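Local coordinates for transcriptional regulator (Saccharomonospora viridis, PDB 4JNN), which probably represses transcription as a TetR-family regulator, binding DNA through a helix-turn-helix, with benzamidine bound in its all-helical regulatory domain, at residues 8-13 with 55-60; 50-55 with 111-116; 78-83 with 131-136; 124-129 with 150-155. All coordinates share one frame; numbering follows the deposited sequence.

Contact 1. Residues 8-13 with 55-60; sequences ILETAW and LRRNVK
W13 and N58 form the centre of this contact by stacking. The N58 amide lies almost flat on one face of the indole, the two planes only 15° apart, and N58 CB adds a CH-pi contact, 3.4 Å from the centroid of the six-membered ring of W13. The modelled spacing of the N58 OD1 end is too tight to be trusted in detail. With N58 CG beside its own backbone N (chi1 -75°), ND2 bonds A54 O one turn earlier, which fixes the amide's rotation. Apolar packing is sparser: W13 CZ3 approaches L55 CA at 4.0 Å, and L9 CB meets R57 CD at 4.3 Å. The charged pair is weak, a long salt bridge of 4.0 Å between E10 OE1 and R57 NH2, whose position is uncertain. The axes of segments 8-13 and 55-60 cross at 90°. This junction between the first helix of the DNA-binding domain and the long helix 47-69 appears to rest on the amide and CB of N58 over the indole, with a weak contribution from charge.

Contact 2. Residues 50-55 with 111-116; sequences ILLEAL and NPKIRD
Among L51, L52, L55, K113 and I114, the residues that meet here, no side chain carries a ring, amide or carboxylate, so the planar group involved is a backbone peptide: L52 CD1 comes to 3.5 Å from K113 O. The other flat group nearby, the amide of N111, turns to the start of the helix that follows it. As the N-cap of helix 112-138 it accepts from K113 N and I114 N through OD1, both bonds weak. The packing itself converges on one methyl. I114 CD1 is met by L52 CD1 at 3.7 Å, by L51 CD2 at 3.8 Å and by L55 CD2 at 4.2 Å. L52 and I114 run alongside one another with opposed directions, while L51 comes in across I114, nearly perpendicular. At the solvent side, K113 bends at chi3 (-64°) and lays its CD against L52 CD2, 3.9 Å away, so its aliphatic part does the touching. The short axes run almost parallel, 7° apart, and V104 of helix 93-108 adds to the packing around L55 and I114. The chemistry is that of an apolar joint between the helix following the DNA-binding motif and the regulatory domain. Without directional bonds, such a joint could permit small helix shifts, consistent with the way ligand binding is relayed to DNA-binding domains in TetR relatives.

Contact 3. Residues 78-83 with 131-136; sequences ERLVRL and MTIRTG
L80 and T132 stand opposite each other where helices 76-86 and 112-138 pack antiparallel, their CA atoms 6.6 Å apart; the short axes approach to 10.0 Å and run at 157° to one another. T132 is the residue on which the contact centres. With OG1 beside the backbone N (chi1 -46°), the CG2 methyl is the branch that faces L80, touching its CD1 at 3.7 Å and R79 CB at 3.9 Å. The T132 hydroxyl is bonded to T128 O and meets L83 CD1 tip to tip at 3.7 Å, so a polar atom inside an apolar interface is satisfied by its own helix. L80 CD1 also reaches I133 CG1 at 4.1 Å, extending the apolar patch, while the guanidinium of R79 leaves it to bond I73 O through NH1. I185 of helix 174-188 packs on L80, and A147 of helix 147-167 on I133. The pair is part of the all-helical C-terminal regulatory domain of this TetR-family protein, joining helix 76-86 to helix 112-138.

Contact 4. Residues 124-129 with 150-155; sequences RWYQTI and LATRLS
W125, a residue of the benzamidine pocket in the regulatory domain, meets S155 where helices 112-138 and 147-167 pack together. W125 CZ3 lies 3.6 Å from S155 CB, which approaches the indole obliquely, and I129 CG1 of the same helix as W125 sits over one face of the ring. The small A151 lets the helices come together, with CA atoms of I129 and A151 5.8 Å apart: its CB fits between I129 CG2, at 3.5 Å, and Y126 CE1, at 3.6 Å. I129 CG2 also meets L154 CD2. The polar link is a hydrogen bond of 3.1 Å between Y126 OH and T152 OG1, in which either hydroxyl could donate; T152 OG1 also bonds D148 O. T152 N lies at the edge of the Y126 ring, in its plane. S155 OG, for its part, is bonded to Y122 OH, another pocket residue. The segments cross at 118°. K169 of the second subunit makes a cation-pi contact with Y126, placing this contact beside the subunit interface, while F184 of helix 174-188 packs on L154, L83 of helix 76-86 on I129 and Q66 of helix 47-69 on W125.

How the contacts relate
The four contacts fall into two clusters, 1 with 2 and 3 with 4. Contacts 1 and 2, centres 11 Å apart, share L55 and helix 47-69, and A12 CB touches I50 CG2 at 3.6 Å. Contacts 3 and 4, centres 10 Å apart, both use helix 112-138 and join through L83 CD2 and T128 CG2 at 3.7 Å. Between the clusters, centres lie 22 to 29 Å apart and nothing touches directly. Helix 112-138, which carries segments of contacts 2, 3 and 4, spans that gap. Benzamidine lies against contact 4, about 3 Å from the W125 side chain, and about 7 Å from the L55 side chain of contacts 1 and 2, a placing consistent with ligand-to-DNA-domain communication.

Contact 1. Residues 8-13 with 55-60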
loop_
_atom_site.group_PDB
_atom_site.type_symbol
_atom_site.label_atom_id
_atom_site.label_comp_id
_atom_site.label_asym_id
_atom_site.label_seq_id
_atom_site.Cartn_x
_atom_site.Cartn_y
_atom_site.Cartn_z
ATOM N N ILE A 8 0.678 -21.741 -17.640
ATOM C CA ILE A 8 0.928 -21.874 -16.213
ATOM C C ILE A 8 1.055 -20.505 -15.596
ATOM O O ILE A 8 0.491 -20.266 -14.526
ATOM C CB ILE A 8 2.195 -22.684 -15.855
ATOM C CG1 ILE A 8 2.024 -24.163 -16.166
ATOM C CG2 ILE A 8 2.520 -22.503 -14.374
ATOM C CD1 ILE A 8 3.329 -24.928 -16.370
ATOM N N LEU A 9 1.779 -19.587 -16.239
ATOM C CA LEU A 9 1.916 -18.245 -15.631
ATOM C C LEU A 9 0.649 -17.406 -15.649
ATOM O O LEU A 9 0.406 -16.662 -14.680
ATOM C CB LEU A 9 3.101 -17.430 -16.181
ATOM C CG LEU A 9 4.495 -18.038 -15.914
ATOM C CD1 LEU A 9 5.541 -17.380 -16.790
ATOM C CD2 LEU A 9 4.878 -17.995 -14.435
ATOM N N GLU A 10 -0.120 -17.492 -16.737
ATOM C CA GLU A 10 -1.356 -16.706 -16.873
ATOM C C GLU A 10 -2.360 -17.168 -15.785
ATOM O O GLU A 10 -2.950 -16.359 -15.123
ATOM C CB GLU A 10 -1.935 -16.778 -18.318
ATOM C CG GLU A 10 -3.367 -16.252 -18.441
ATOM C CD GLU A 10 -3.798 -15.807 -19.861
ATOM O OE1 GLU A 10 -3.512 -14.643 -20.260
ATOM O OE2 GLU A 10 -4.488 -16.596 -20.579
ATOM N N THR A 11 -2.518 -18.482 -15.622
ATOM C CA THR A 11 -3.256 -19.082 -14.484
ATOM C C THR A 11 -2.725 -18.733 -13.082
ATOM O O THR A 11 -3.495 -18.391 -12.182
ATOM C CB THR A 11 -3.288 -20.608 -14.588
ATOM O OG1 THR A 11 -3.627 -20.980 -15.927
ATOM C CG2 THR A 11 -4.314 -21.167 -13.626
ATOM N N ALA A 12 -1.431 -18.874 -12.880
ATOM C CA ALA A 12 -0.820 -18.485 -11.597
ATOM C C ALA A 12 -1.126 -17.009 -11.260
ATOM O O ALA A 12 -1.593 -16.706 -10.158
ATOM C CB ALA A 12 0.696 -18.748 -11.640
ATOM N N TRP A 13 -0.949 -16.107 -12.224
ATOM C CA TRP A 13 -1.199 -14.654 -12.010
ATOM C C TRP A 13 -2.613 -14.415 -11.483
ATOM O O TRP A 13 -2.857 -13.682 -10.460
ATOM C CB TRP A 13 -1.010 -13.866 -13.323
ATOM C CG TRP A 13 -1.313 -12.349 -13.251
ATOM C CD1 TRP A 13 -2.431 -11.704 -13.730
ATOM C CD2 TRP A 13 -0.483 -11.318 -12.660
ATOM N NE1 TRP A 13 -2.340 -10.356 -13.495
ATOM C CE2 TRP A 13 -1.164 -10.089 -12.833
ATOM C CE3 TRP A 13 0.764 -11.326 -11.983
ATOM C CZ2 TRP A 13 -0.639 -8.858 -12.374
ATOM C CZ3 TRP A 13 1.276 -10.123 -11.517
ATOM C CH2 TRP A 13 0.574 -8.890 -11.724
ATOM N N LEU A 55 4.914 -12.235 -11.957
ATOM C CA LEU A 55 5.165 -10.815 -11.800
ATOM C C LEU A 55 6.050 -10.164 -12.914
ATOM O O LEU A 55 5.733 -9.099 -13.442
ATOM C CB LEU A 55 5.792 -10.624 -10.435
ATOM C CG LEU A 55 6.432 -9.319 -10.045
ATOM C CD1 LEU A 55 5.428 -8.193 -10.061
ATOM C CD2 LEU A 55 7.111 -9.447 -8.676
ATOM N N ARG A 56 7.132 -10.817 -13.291
ATOM C CA ARG A 56 7.968 -10.333 -14.372
ATOM C C ARG A 56 7.206 -10.244 -15.699
ATOM O O ARG A 56 7.428 -9.331 -16.501
ATOM C CB ARG A 56 9.117 -11.311 -14.521
ATOM C CG ARG A 56 10.297 -10.888 -15.353
ATOM C CD ARG A 56 11.367 -11.949 -15.127
ATOM N NE ARG A 56 12.208 -11.627 -13.971
ATOM C CZ ARG A 56 12.969 -12.501 -13.325
ATOM N NH1 ARG A 56 12.991 -13.753 -13.709
ATOM N NH2 ARG A 56 13.736 -12.126 -12.295
ATOM N N ARG A 57 6.347 -11.236 -15.933
ATOM C CA ARG A 57 5.537 -11.301 -17.150
ATOM C C ARG A 57 4.492 -10.171 -17.145
ATOM O O ARG A 57 4.247 -9.555 -18.186
ATOM C CB ARG A 57 4.852 -12.665 -17.327
ATOM C CG ARG A 57 4.107 -12.791 -18.639
ATOM C CD ARG A 57 3.478 -14.161 -18.885
ATOM N NE ARG A 57 2.450 -14.101 -19.949
ATOM C CZ ARG A 57 1.155 -13.832 -19.754
ATOM N NH1 ARG A 57 0.684 -13.602 -18.527
ATOM N NH2 ARG A 57 0.320 -13.788 -20.789
ATOM N N ASN A 58 3.917 -9.866 -15.983
ATOM C CA ASN A 58 2.884 -8.848 -15.939
ATOM C C ASN A 58 3.405 -7.430 -16.023
ATOM O O ASN A 58 2.890 -6.632 -16.792
ATOM C CB ASN A 58 1.866 -9.111 -14.831
ATOM C CG ASN A 58 0.910 -10.260 -15.197
ATOM O OD1 ASN A 58 -0.299 -10.054 -15.468
ATOM N ND2 ASN A 58 1.459 -11.491 -15.239
ATOM N N VAL A 59 4.496 -7.160 -15.317
ATOM C CA VAL A 59 5.289 -5.955 -15.514
ATOM C C VAL A 59 5.746 -5.718 -16.952
ATOM O O VAL A 59 5.873 -4.578 -17.370
ATOM C CB VAL A 59 6.501 -5.985 -14.591
ATOM C CG1 VAL A 59 7.667 -5.162 -15.148
ATOM C CG2 VAL A 59 6.047 -5.514 -13.237
ATOM N N LYS A 60 6.000 -6.763 -17.727
ATOM C CA LYS A 60 6.244 -6.511 -19.127
ATOM C C LYS A 60 4.946 -6.113 -19.840
ATOM O O LYS A 60 4.922 -5.190 -20.668
ATOM C CB LYS A 60 6.869 -7.719 -19.813
ATOM C CG LYS A 60 7.216 -7.397 -21.255
ATOM C CD LYS A 60 7.919 -8.528 -21.990
ATOM C CE LYS A 60 9.072 -7.982 -22.860
ATOM N NZ LYS A 60 8.720 -6.941 -23.873
#

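Contact 2. Residues 50-55 with 111-116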
loop_
_atom_site.group_PDB
_atom_site.type_symbol
_atom_site.label_atom_id
_atom_site.label_comp_id
_atom_site.label_asym_id
_atom_site.label_seq_id
_atom_site.Cartn_x
_atom_site.Cartn_y
_atom_site.Cartn_z
ATOM N N ILE A 50 7.401 -19.141 -9.176
ATOM C CA ILE A 50 6.108 -18.892 -9.763
ATOM C C ILE A 50 5.685 -17.429 -9.604
ATOM O O ILE A 50 5.367 -16.785 -10.591
ATOM C CB ILE A 50 5.017 -19.830 -9.256
ATOM C CG1 ILE A 50 5.162 -21.200 -9.932
ATOM C CG2 ILE A 50 3.665 -19.200 -9.598
ATOM C CD1 ILE A 50 4.520 -22.345 -9.170
ATOM N N LEU A 51 5.755 -16.893 -8.388
ATOM C CA LEU A 51 5.383 -15.506 -8.181
ATOM C C LEU A 51 6.352 -14.606 -8.965
ATOM O O LEU A 51 5.926 -13.697 -9.625
ATOM C CB LEU A 51 5.367 -15.191 -6.689
ATOM C CG LEU A 51 5.263 -13.741 -6.222
ATOM C CD1 LEU A 51 3.870 -13.141 -6.451
ATOM C CD2 LEU A 51 5.638 -13.679 -4.756
ATOM N N LEU A 52 7.653 -14.900 -8.926
ATOM C CA LEU A 52 8.675 -14.008 -9.510
ATOM C C LEU A 52 8.469 -13.909 -11.024
ATOM O O LEU A 52 8.544 -12.837 -11.590
ATOM C CB LEU A 52 10.096 -14.471 -9.155
ATOM C CG LEU A 52 11.338 -13.648 -9.502
ATOM C CD1 LEU A 52 11.539 -12.398 -8.612
ATOM C CD2 LEU A 52 12.631 -14.505 -9.419
ATOM N N GLU A 53 8.215 -15.029 -11.671
ATOM C CA GLU A 53 8.042 -15.033 -13.134
ATOM C C GLU A 53 6.694 -14.519 -13.581
ATOM O O GLU A 53 6.601 -13.922 -14.628
ATOM C CB GLU A 53 8.300 -16.426 -13.734
ATOM C CG GLU A 53 9.738 -16.893 -13.592
ATOM C CD GLU A 53 10.753 -16.012 -14.346
ATOM O OE1 GLU A 53 10.397 -15.329 -15.336
ATOM O OE2 GLU A 53 11.938 -16.018 -13.963
ATOM N N ALA A 54 5.651 -14.745 -12.788
ATOM C CA ALA A 54 4.312 -14.245 -13.139
ATOM C C ALA A 54 4.353 -12.746 -13.041
ATOM O O ALA A 54 3.899 -12.069 -13.928
ATOM C CB ALA A 54 3.226 -14.832 -12.224
ATOM N N LEU A 55 4.914 -12.235 -11.957
ATOM C CA LEU A 55 5.165 -10.815 -11.800
ATOM C C LEU A 55 6.050 -10.164 -12.914
ATOM O O LEU A 55 5.733 -9.099 -13.442
ATOM C CB LEU A 55 5.792 -10.624 -10.435
ATOM C CG LEU A 55 6.432 -9.319 -10.045
ATOM C CD1 LEU A 55 5.428 -8.193 -10.061
ATOM C CD2 LEU A 55 7.111 -9.447 -8.676
ATOM N N ASN A 111 11.915 -10.363 0.754
ATOM C CA ASN A 111 12.454 -11.094 -0.371
ATOM C C ASN A 111 13.245 -10.197 -1.344
ATOM O O ASN A 111 12.626 -9.456 -2.097
ATOM C CB ASN A 111 11.277 -11.756 -1.090
ATOM C CG ASN A 111 11.720 -12.728 -2.139
ATOM O OD1 ASN A 111 12.830 -12.608 -2.690
ATOM N ND2 ASN A 111 10.856 -13.712 -2.433
ATOM N N PRO A 112 14.604 -10.273 -1.339
ATOM C CA PRO A 112 15.419 -9.360 -2.154
ATOM C C PRO A 112 15.164 -9.513 -3.652
ATOM O O PRO A 112 15.159 -8.492 -4.361
ATOM C CB PRO A 112 16.893 -9.743 -1.788
ATOM C CG PRO A 112 16.801 -10.464 -0.467
ATOM C CD PRO A 112 15.465 -11.183 -0.524
ATOM N N LYS A 113 14.893 -10.730 -4.149
ATOM C CA LYS A 113 14.619 -10.891 -5.614
ATOM C C LYS A 113 13.326 -10.230 -6.047
ATOM O O LYS A 113 13.254 -9.659 -7.149
ATOM C CB LYS A 113 14.599 -12.349 -6.073
ATOM C CG LYS A 113 15.950 -12.982 -6.345
ATOM C CD LYS A 113 15.797 -14.337 -7.073
ATOM C CE LYS A 113 15.073 -15.374 -6.206
ATOM N NZ LYS A 113 15.438 -16.810 -6.436
ATOM N N ILE A 114 12.308 -10.321 -5.194
ATOM C CA ILE A 114 10.994 -9.722 -5.479
ATOM C C ILE A 114 11.138 -8.199 -5.307
ATOM O O ILE A 114 10.659 -7.450 -6.113
ATOM C CB ILE A 114 9.873 -10.322 -4.578
ATOM C CG1 ILE A 114 9.638 -11.837 -4.861
ATOM C CG2 ILE A 114 8.578 -9.529 -4.656
ATOM C CD1 ILE A 114 8.825 -12.214 -6.088
ATOM N N ARG A 115 11.875 -7.784 -4.278
ATOM C CA ARG A 115 12.232 -6.392 -4.035
ATOM C C ARG A 115 12.939 -5.728 -5.225
ATOM O O ARG A 115 12.537 -4.650 -5.663
ATOM C CB ARG A 115 13.164 -6.312 -2.827
ATOM C CG ARG A 115 12.870 -5.129 -1.941
ATOM C CD ARG A 115 14.052 -4.208 -1.753
ATOM N NE ARG A 115 15.122 -4.816 -0.966
ATOM C CZ ARG A 115 16.319 -5.138 -1.458
ATOM N NH1 ARG A 115 16.595 -4.906 -2.741
ATOM N NH2 ARG A 115 17.247 -5.680 -0.666
ATOM N N ASP A 116 14.007 -6.369 -5.719
ATOM C CA ASP A 116 14.693 -5.922 -6.951
ATOM C C ASP A 116 13.744 -5.775 -8.109
ATOM O O ASP A 116 13.567 -4.684 -8.647
ATOM C CB ASP A 116 15.746 -6.935 -7.358
ATOM C CG ASP A 116 16.950 -6.881 -6.462
ATOM O OD1 ASP A 116 16.935 -6.011 -5.552
ATOM O OD2 ASP A 116 17.909 -7.685 -6.677
#

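Contact 3. Residues 78-83 with 131-136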
loop_
_atom_site.group_PDB
_atom_site.type_symbol
_atom_site.label_atom_id
_atom_site.label_comp_id
_atom_site.label_asym_id
_atom_site.label_seq_id
_atom_site.Cartn_x
_atom_site.Cartn_y
_atom_site.Cartn_z
ATOM N N GLU A 78 -2.251 15.551 -21.596
ATOM C CA GLU A 78 -3.073 14.405 -21.957
ATOM C C GLU A 78 -2.302 13.129 -21.624
ATOM O O GLU A 78 -2.906 12.143 -21.202
ATOM C CB GLU A 78 -3.487 14.493 -23.442
ATOM C CG GLU A 78 -4.428 13.415 -23.996
ATOM C CD GLU A 78 -5.779 13.274 -23.281
ATOM O OE1 GLU A 78 -6.310 14.253 -22.660
ATOM O OE2 GLU A 78 -6.330 12.144 -23.353
ATOM N N ARG A 79 -0.976 13.173 -21.799
ATOM C CA ARG A 79 -0.074 12.055 -21.474
ATOM C C ARG A 79 -0.207 11.754 -19.984
ATOM O O ARG A 79 -0.521 10.625 -19.583
ATOM C CB ARG A 79 1.382 12.411 -21.780
ATOM C CG ARG A 79 1.780 12.314 -23.239
ATOM C CD ARG A 79 3.260 12.604 -23.415
ATOM N NE ARG A 79 4.028 11.408 -23.137
ATOM C CZ ARG A 79 4.382 10.502 -24.055
ATOM N NH1 ARG A 79 4.046 10.652 -25.324
ATOM N NH2 ARG A 79 5.077 9.431 -23.696
ATOM N N LEU A 80 -0.011 12.795 -19.178
ATOM C CA LEU A 80 -0.057 12.646 -17.764
ATOM C C LEU A 80 -1.445 12.196 -17.317
ATOM O O LEU A 80 -1.568 11.353 -16.438
ATOM C CB LEU A 80 0.330 13.944 -17.115
ATOM C CG LEU A 80 0.813 13.770 -15.695
ATOM C CD1 LEU A 80 2.304 13.464 -15.671
ATOM C CD2 LEU A 80 0.497 15.046 -14.951
ATOM N N VAL A 81 -2.483 12.709 -17.964
ATOM C CA VAL A 81 -3.848 12.263 -17.694
ATOM C C VAL A 81 -4.037 10.778 -17.979
ATOM O O VAL A 81 -4.497 10.048 -17.116
ATOM C CB VAL A 81 -4.895 13.134 -18.449
ATOM C CG1 VAL A 81 -6.201 12.375 -18.664
ATOM C CG2 VAL A 81 -5.151 14.436 -17.681
ATOM N N ARG A 82 -3.630 10.330 -19.166
ATOM C CA ARG A 82 -3.712 8.923 -19.535
ATOM C C ARG A 82 -2.826 7.991 -18.692
ATOM O O ARG A 82 -3.229 6.854 -18.388
ATOM C CB ARG A 82 -3.385 8.745 -21.007
ATOM C CG ARG A 82 -4.041 7.527 -21.630
ATOM C CD ARG A 82 -5.541 7.745 -21.752
ATOM N NE ARG A 82 -5.995 7.549 -23.119
ATOM C CZ ARG A 82 -5.853 8.446 -24.093
ATOM N NH1 ARG A 82 -5.254 9.613 -23.864
ATOM N NH2 ARG A 82 -6.310 8.175 -25.310
ATOM N N LEU A 83 -1.630 8.452 -18.310
ATOM C CA LEU A 83 -0.788 7.712 -17.342
ATOM C C LEU A 83 -1.563 7.485 -16.069
ATOM O O LEU A 83 -1.607 6.370 -15.517
ATOM C CB LEU A 83 0.455 8.495 -16.971
ATOM C CG LEU A 83 1.579 8.445 -17.985
ATOM C CD1 LEU A 83 2.495 9.622 -17.782
ATOM C CD2 LEU A 83 2.379 7.158 -17.814
HETATM N N MSE A 131 9.619 12.493 -16.449
HETATM C CA MSE A 131 9.928 12.914 -17.859
HETATM C C MSE A 131 8.788 13.714 -18.426
HETATM O O MSE A 131 8.961 14.843 -18.871
HETATM C CB MSE A 131 10.137 11.658 -18.711
HETATM C CG MSE A 131 9.870 11.870 -20.214
HETATM SE SE MSE A 131 10.696 10.372 -21.208
HETATM C CE MSE A 131 12.580 10.864 -20.779
ATOM N N THR A 132 7.597 13.128 -18.391
ATOM C CA THR A 132 6.371 13.803 -18.740
ATOM C C THR A 132 6.218 15.139 -17.983
ATOM O O THR A 132 5.781 16.124 -18.556
ATOM C CB THR A 132 5.191 12.893 -18.405
ATOM O OG1 THR A 132 5.467 11.585 -18.891
ATOM C CG2 THR A 132 3.877 13.399 -18.997
ATOM N N ILE A 133 6.572 15.188 -16.703
ATOM C CA ILE A 133 6.534 16.483 -16.047
ATOM C C ILE A 133 7.580 17.435 -16.642
ATOM O O ILE A 133 7.258 18.573 -16.950
ATOM C CB ILE A 133 6.543 16.386 -14.500
ATOM C CG1 ILE A 133 5.237 15.744 -14.032
ATOM C CG2 ILE A 133 6.703 17.766 -13.882
ATOM C CD1 ILE A 133 5.261 15.090 -12.661
ATOM N N ARG A 134 8.799 16.969 -16.890
ATOM C CA ARG A 134 9.828 17.859 -17.418
ATOM C C ARG A 134 9.480 18.361 -18.810
ATOM O O ARG A 134 9.761 19.546 -19.172
ATOM C CB ARG A 134 11.186 17.197 -17.416
ATOM C CG ARG A 134 11.694 17.002 -16.015
ATOM C CD ARG A 134 13.138 16.534 -15.936
ATOM N NE ARG A 134 13.527 16.591 -14.530
ATOM C CZ ARG A 134 13.689 15.535 -13.736
ATOM N NH1 ARG A 134 13.556 14.299 -14.214
ATOM N NH2 ARG A 134 14.021 15.723 -12.464
ATOM N N THR A 135 8.848 17.472 -19.578
ATOM C CA THR A 135 8.374 17.801 -20.918
ATOM C C THR A 135 7.250 18.826 -20.817
ATOM O O THR A 135 7.309 19.862 -21.468
ATOM C CB THR A 135 7.960 16.541 -21.705
ATOM O OG1 THR A 135 9.073 15.638 -21.744
ATOM C CG2 THR A 135 7.541 16.884 -23.153
ATOM N N GLY A 136 6.243 18.566 -19.988
ATOM C CA GLY A 136 5.161 19.532 -19.805
ATOM C C GLY A 136 5.641 20.887 -19.294
ATOM O O GLY A 136 5.071 21.928 -19.646
#

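Contact 4. Residues 124-129 with 150-155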
loop_
_atom_site.group_PDB
_atom_site.type_symbol
_atom_site.label_atom_id
_atom_site.label_comp_id
_atom_site.label_asym_id
_atom_site.label_seq_id
_atom_site.Cartn_x
_atom_site.Cartn_y
_atom_site.Cartn_z
ATOM N N ARG A 124 11.071 2.484 -13.327
ATOM C CA ARG A 124 10.846 2.746 -14.718
ATOM C C ARG A 124 9.623 3.638 -14.994
ATOM O O ARG A 124 9.631 4.460 -15.910
ATOM C CB ARG A 124 10.655 1.417 -15.425
ATOM C CG ARG A 124 10.293 1.543 -16.899
ATOM C CD ARG A 124 10.242 0.135 -17.502
ATOM N NE ARG A 124 10.734 0.116 -18.874
ATOM C CZ ARG A 124 10.960 -1.011 -19.563
ATOM N NH1 ARG A 124 10.729 -2.206 -18.984
ATOM N NH2 ARG A 124 11.421 -0.946 -20.823
ATOM N N TRP A 125 8.567 3.428 -14.218
ATOM C CA TRP A 125 7.302 4.089 -14.391
ATOM C C TRP A 125 7.432 5.456 -13.724
ATOM O O TRP A 125 7.038 6.471 -14.257
ATOM C CB TRP A 125 6.200 3.196 -13.769
ATOM C CG TRP A 125 4.907 3.877 -13.601
ATOM C CD1 TRP A 125 3.964 4.169 -14.580
ATOM C CD2 TRP A 125 4.391 4.394 -12.370
ATOM N NE1 TRP A 125 2.882 4.866 -14.000
ATOM C CE2 TRP A 125 3.123 4.990 -12.648
ATOM C CE3 TRP A 125 4.863 4.385 -11.043
ATOM C CZ2 TRP A 125 2.340 5.595 -11.636
ATOM C CZ3 TRP A 125 4.085 4.968 -10.054
ATOM C CH2 TRP A 125 2.838 5.563 -10.350
ATOM N N TYR A 126 8.066 5.506 -12.575
ATOM C CA TYR A 126 8.372 6.774 -12.000
ATOM C C TYR A 126 9.202 7.718 -12.921
ATOM O O TYR A 126 8.895 8.914 -12.986
ATOM C CB TYR A 126 9.131 6.490 -10.730
ATOM C CG TYR A 126 9.714 7.668 -10.044
ATOM C CD1 TYR A 126 8.911 8.497 -9.248
ATOM C CD2 TYR A 126 11.089 7.916 -10.111
ATOM C CE1 TYR A 126 9.452 9.565 -8.583
ATOM C CE2 TYR A 126 11.642 8.984 -9.450
ATOM C CZ TYR A 126 10.809 9.796 -8.661
ATOM O OH TYR A 126 11.337 10.876 -7.947
ATOM N N GLN A 127 10.256 7.203 -13.579
ATOM C CA GLN A 127 11.050 7.963 -14.578
ATOM C C GLN A 127 10.209 8.529 -15.733
ATOM O O GLN A 127 10.491 9.623 -16.230
ATOM C CB GLN A 127 12.198 7.132 -15.207
ATOM C CG GLN A 127 13.434 6.881 -14.321
ATOM C CD GLN A 127 13.789 8.079 -13.433
ATOM O OE1 GLN A 127 14.090 7.925 -12.238
ATOM N NE2 GLN A 127 13.751 9.281 -14.022
ATOM N N THR A 128 9.207 7.753 -16.127
ATOM C CA THR A 128 8.198 8.086 -17.089
ATOM C C THR A 128 7.341 9.252 -16.555
ATOM O O THR A 128 7.013 10.148 -17.314
ATOM C CB THR A 128 7.314 6.833 -17.370
ATOM O OG1 THR A 128 8.011 5.906 -18.228
ATOM C CG2 THR A 128 6.077 7.212 -18.087
ATOM N N ILE A 129 6.984 9.243 -15.268
ATOM C CA ILE A 129 6.197 10.324 -14.689
ATOM C C ILE A 129 6.955 11.620 -14.730
ATOM O O ILE A 129 6.437 12.632 -15.242
ATOM C CB ILE A 129 5.783 10.086 -13.203
ATOM C CG1 ILE A 129 4.867 8.866 -13.041
ATOM C CG2 ILE A 129 5.067 11.310 -12.666
ATOM C CD1 ILE A 129 3.677 8.918 -13.995
ATOM N N LEU A 150 7.905 16.250 -7.415
ATOM C CA LEU A 150 6.536 16.171 -7.910
ATOM C C LEU A 150 6.098 14.778 -8.304
ATOM O O LEU A 150 4.994 14.365 -7.942
ATOM C CB LEU A 150 6.319 17.091 -9.100
ATOM C CG LEU A 150 4.872 17.567 -9.255
ATOM C CD1 LEU A 150 4.218 17.841 -7.903
ATOM C CD2 LEU A 150 4.835 18.811 -10.142
ATOM N N ALA A 151 6.944 14.055 -9.036
ATOM C CA ALA A 151 6.603 12.694 -9.411
ATOM C C ALA A 151 6.459 11.797 -8.183
ATOM O O ALA A 151 5.621 10.913 -8.169
ATOM C CB ALA A 151 7.621 12.124 -10.409
ATOM N N THR A 152 7.256 12.069 -7.136
ATOM C CA THR A 152 7.197 11.334 -5.870
ATOM C C THR A 152 5.811 11.557 -5.291
ATOM O O THR A 152 5.105 10.614 -5.031
ATOM C CB THR A 152 8.347 11.801 -4.939
ATOM O OG1 THR A 152 9.558 11.245 -5.433
ATOM C CG2 THR A 152 8.176 11.376 -3.531
ATOM N N ARG A 153 5.384 12.810 -5.192
ATOM C CA ARG A 153 4.046 13.125 -4.670
ATOM C C ARG A 153 2.968 12.391 -5.441
ATOM O O ARG A 153 2.126 11.708 -4.842
ATOM C CB ARG A 153 3.762 14.619 -4.775
ATOM C CG ARG A 153 2.592 15.086 -3.920
ATOM C CD ARG A 153 2.829 16.519 -3.491
ATOM N NE ARG A 153 3.919 16.659 -2.525
ATOM C CZ ARG A 153 4.314 17.835 -2.020
ATOM N NH1 ARG A 153 5.315 17.897 -1.146
ATOM N NH2 ARG A 153 3.726 18.971 -2.414
ATOM N N LEU A 154 3.030 12.525 -6.771
ATOM C CA LEU A 154 1.992 12.059 -7.652
ATOM C C LEU A 154 1.883 10.555 -7.604
ATOM O O LEU A 154 0.787 10.005 -7.461
ATOM C CB LEU A 154 2.242 12.568 -9.059
ATOM C CG LEU A 154 1.253 12.094 -10.104
ATOM C CD1 LEU A 154 -0.187 12.362 -9.699
ATOM C CD2 LEU A 154 1.619 12.832 -11.362
ATOM N N SER A 155 3.022 9.880 -7.621
ATOM C CA SER A 155 3.010 8.437 -7.563
ATOM C C SER A 155 2.675 7.876 -6.152
ATOM O O SER A 155 2.008 6.863 -6.026
ATOM C CB SER A 155 4.365 7.958 -8.025
ATOM O OG SER A 155 5.253 8.181 -6.970
#